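Local coordinates for DNA topoisomerase 2-associated protein PAT1 (Saccharomyces cerevisiae, PDB 5LMG) that activates mRNA decapping and represses translation in yeast, its C-terminal domain binding a short motif of the decapping enzyme Dcp2, at residues E303-I308 with G363-L368. The protein carries 2 engineered substitutions. Numbering follows the deposited sequence.
Sequences EIFATI and GEISEL. With EDO (1,2-ethanediol), chain M; EDO (1,2-ethanediol), chain H.
The segment 303-308 of helix 290-322 and the strand 364-367 lie with their N-to-C directions 122° apart and their axes 11.0 Å apart, so Ile304, Phe305 and Ile308 meet Ile365 through side chains alone. The contact converges on one methyl, Ile365 CD1. Ile365 CD1 lies 3.6 Å from Ile308 CD1, end against end, and 3.7 Å from CG2, the short branch of Ile304, whose side chain crosses that of Ile365 at about a right angle. With CG1 anti to its own carbonyl carbon (chi1 -56°) and the chain extended beyond, Ile365 reaches across to the helix. Phe305 adds a looser touch: Phe305 CE1 is 4.4 Å from Ile365 CD1, which sits at the edge of the ring near its plane. Away from the strand, Glu303 bends at chi2 (-63°), and Glu303 OE1 is hydrogen-bonded to NE2 of Gln251. A leucine in place of Glu303 would probably leave that amide without its carboxylate mate. The bound Dcp2 peptide packs on Ile304, Phe305 and Ile365, so helix and strand together form part of its docking surface. Behind them, Leu349 and Phe352 of helix 329-355 and Trp278 of helix 275-286 pack on Ile304, while Tyr360 of the partner strand in the two-stranded antiparallel sheet touches both Ile308 and Ile365.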
ATOM      1  N   GLU A 303       2.360  18.179  -7.448  1.00 39.49           N
ATOM      2  CA  GLU A 303       2.765  17.463  -6.234  1.00 38.82           C
ATOM      3  C   GLU A 303       4.287  17.425  -6.099  1.00 41.51           C
ATOM      4  O   GLU A 303       4.788  17.557  -4.982  1.00 40.16           O
ATOM      5  CB  GLU A 303       2.150  16.066  -6.181  1.00 39.60           C
ATOM      6  CG  GLU A 303       0.638  16.073  -5.964  1.00 47.21           C
ATOM      7  CD  GLU A 303       0.072  16.652  -4.673  1.00 62.19           C
ATOM      8  OE1 GLU A 303      -1.156  16.900  -4.640  1.00 60.64           O
ATOM      9  OE2 GLU A 303       0.833  16.861  -3.699  1.00 50.08           O
ATOM     10  N   ILE A 304       5.015  17.351  -7.251  1.00 38.41           N
ATOM     11  CA  ILE A 304       6.479  17.397  -7.304  1.00 38.63           C
ATOM     12  C   ILE A 304       6.940  18.786  -6.787  1.00 42.28           C
ATOM     13  O   ILE A 304       7.810  18.850  -5.915  1.00 40.23           O
ATOM     14  CB  ILE A 304       7.023  17.076  -8.738  1.00 41.24           C
ATOM     15  CG1 ILE A 304       6.792  15.581  -9.106  1.00 41.22           C
ATOM     16  CG2 ILE A 304       8.509  17.458  -8.875  1.00 40.16           C
ATOM     17  CD1 ILE A 304       6.934  15.238 -10.583  1.00 42.54           C
ATOM     18  N   PHE A 305       6.326  19.872  -7.314  1.00 39.16           N
ATOM     19  CA  PHE A 305       6.643  21.248  -6.915  1.00 40.02           C
ATOM     20  C   PHE A 305       6.290  21.547  -5.435  1.00 42.99           C
ATOM     21  O   PHE A 305       7.090  22.191  -4.753  1.00 41.49           O
ATOM     22  CB  PHE A 305       6.029  22.278  -7.879  1.00 42.01           C
ATOM     23  CG  PHE A 305       6.510  22.204  -9.315  1.00 44.51           C
ATOM     24  CD1 PHE A 305       7.763  21.675  -9.627  1.00 48.47           C
ATOM     25  CD2 PHE A 305       5.717  22.673 -10.354  1.00 47.74           C
ATOM     26  CE1 PHE A 305       8.195  21.585 -10.956  1.00 49.63           C
ATOM     27  CE2 PHE A 305       6.169  22.621 -11.677  1.00 50.46           C
ATOM     28  CZ  PHE A 305       7.399  22.066 -11.969  1.00 48.70           C
ATOM     29  N   ALA A 306       5.136  21.044  -4.936  1.00 39.02           N
ATOM     30  CA  ALA A 306       4.722  21.206  -3.536  1.00 39.75           C
ATOM     31  C   ALA A 306       5.761  20.570  -2.589  1.00 44.18           C
ATOM     32  O   ALA A 306       6.113  21.194  -1.590  1.00 42.87           O
ATOM     33  CB  ALA A 306       3.351  20.585  -3.308  1.00 40.31           C
ATOM     34  N   THR A 307       6.289  19.364  -2.939  1.00 40.33           N
ATOM     35  CA  THR A 307       7.311  18.647  -2.166  1.00 40.38           C
ATOM     36  C   THR A 307       8.632  19.422  -2.141  1.00 43.05           C
ATOM     37  O   THR A 307       9.265  19.486  -1.087  1.00 42.60           O
ATOM     38  CB  THR A 307       7.478  17.186  -2.658  1.00 52.50           C
ATOM     39  OG1 THR A 307       6.228  16.512  -2.536  1.00 56.00           O
ATOM     40  CG2 THR A 307       8.515  16.409  -1.855  1.00 53.20           C
ATOM     41  N   ILE A 308       9.055  19.965  -3.309  1.00 39.78           N
ATOM     42  CA  ILE A 308      10.265  20.785  -3.461  1.00 39.83           C
ATOM     43  C   ILE A 308      10.149  22.042  -2.575  1.00 42.88           C
ATOM     44  O   ILE A 308      11.115  22.392  -1.885  1.00 42.35           O
ATOM     45  CB  ILE A 308      10.546  21.113  -4.957  1.00 42.71           C
ATOM     46  CG1 ILE A 308      11.037  19.846  -5.722  1.00 42.41           C
ATOM     47  CG2 ILE A 308      11.544  22.289  -5.121  1.00 43.86           C
ATOM     48  CD1 ILE A 308      10.985  19.985  -7.247  1.00 46.10           C
ATOM     49  N   GLY A 363      18.791  22.291  -5.573  1.00 65.96           N
ATOM     50  CA  GLY A 363      17.580  23.092  -5.731  1.00 65.64           C
ATOM     51  C   GLY A 363      16.887  23.015  -7.077  1.00 68.87           C
ATOM     52  O   GLY A 363      16.008  23.836  -7.353  1.00 69.19           O
ATOM     53  N   GLU A 364      17.250  22.019  -7.920  1.00 64.13           N
ATOM     54  CA  GLU A 364      16.675  21.838  -9.262  1.00 63.04           C
ATOM     55  C   GLU A 364      16.509  20.370  -9.679  1.00 62.39           C
ATOM     56  O   GLU A 364      17.228  19.502  -9.178  1.00 61.17           O
ATOM     57  CB  GLU A 364      17.550  22.554 -10.306  1.00 65.34           C
ATOM     58  CG  GLU A 364      17.224  24.029 -10.473  1.00 79.86           C
ATOM     59  CD  GLU A 364      18.119  24.828 -11.404  1.00106.72           C
ATOM     60  OE1 GLU A 364      18.987  24.224 -12.080  1.00102.11           O
ATOM     61  OE2 GLU A 364      17.946  26.066 -11.459  1.00103.07           O
ATOM     62  N   ILE A 365      15.574  20.106 -10.620  1.00 56.40           N
ATOM     63  CA  ILE A 365      15.375  18.776 -11.212  1.00 54.74           C
ATOM     64  C   ILE A 365      16.203  18.750 -12.503  1.00 57.19           C
ATOM     65  O   ILE A 365      16.010  19.592 -13.375  1.00 55.89           O
ATOM     66  CB  ILE A 365      13.894  18.383 -11.490  1.00 57.08           C
ATOM     67  CG1 ILE A 365      13.011  18.460 -10.227  1.00 57.15           C
ATOM     68  CG2 ILE A 365      13.808  16.981 -12.136  1.00 56.03           C
ATOM     69  CD1 ILE A 365      11.530  18.677 -10.585  1.00 63.51           C
ATOM     70  N   SER A 366      17.115  17.788 -12.619  1.00 54.09           N
ATOM     71  CA  SER A 366      17.983  17.662 -13.788  1.00 54.40           C
ATOM     72  C   SER A 366      18.115  16.201 -14.216  1.00 57.85           C
ATOM     73  O   SER A 366      17.619  15.308 -13.525  1.00 56.23           O
ATOM     74  CB  SER A 366      19.355  18.256 -13.477  1.00 58.34           C
ATOM     75  OG  SER A 366      19.964  17.584 -12.386  1.00 67.40           O
ATOM     76  N   GLU A 367      18.783  15.960 -15.356  1.00 56.16           N
ATOM     77  CA  GLU A 367      19.025  14.618 -15.875  1.00 56.82           C
ATOM     78  C   GLU A 367      20.129  13.931 -15.076  1.00 63.57           C
ATOM     79  O   GLU A 367      21.179  14.522 -14.806  1.00 63.96           O
ATOM     80  CB  GLU A 367      19.395  14.645 -17.363  1.00 58.67           C
ATOM     81  CG  GLU A 367      18.301  15.163 -18.277  1.00 71.85           C
ATOM     82  CD  GLU A 367      18.781  15.412 -19.693  1.00 95.03           C
ATOM     83  OE1 GLU A 367      18.742  14.460 -20.505  1.00 92.88           O
ATOM     84  OE2 GLU A 367      19.230  16.547 -19.979  1.00 87.35           O
ATOM     85  N   LEU A 368      19.867  12.685 -14.687  1.00 61.35           N
ATOM     86  CA  LEU A 368      20.776  11.819 -13.947  1.00 61.99           C
ATOM     87  C   LEU A 368      21.754  11.186 -14.966  1.00 69.17           C
ATOM     88  O   LEU A 368      21.347  10.876 -16.096  1.00 69.74           O
ATOM     89  CB  LEU A 368      19.912  10.748 -13.251  1.00 61.36           C
ATOM     90  CG  LEU A 368      20.514   9.830 -12.195  1.00 65.67           C
ATOM     91  CD1 LEU A 368      20.933  10.596 -10.950  1.00 65.17           C
ATOM     92  CD2 LEU A 368      19.508   8.771 -11.802  1.00 67.57           C
TER
HETATM   93  C1  EDO M 809       4.483  18.254   0.001  1.00 65.06           C
HETATM   94  O1  EDO M 809       3.161  17.780  -0.170  1.00 64.00           O
HETATM   95  C2  EDO M 809       5.260  17.447   1.084  1.00 66.72           C
HETATM   96  O2  EDO M 809       5.753  16.219   0.566  1.00 68.46           O
HETATM   97  C1  EDO H 804      -0.268  17.092  -0.449  1.00 66.28           C
HETATM   98  O1  EDO H 804       0.892  16.435  -0.939  1.00 65.04           O
HETATM   99  C2  EDO H 804      -1.512  16.228  -0.761  1.00 67.62           C
HETATM  100  O2  EDO H 804      -1.535  15.029   0.021  1.00 65.39           O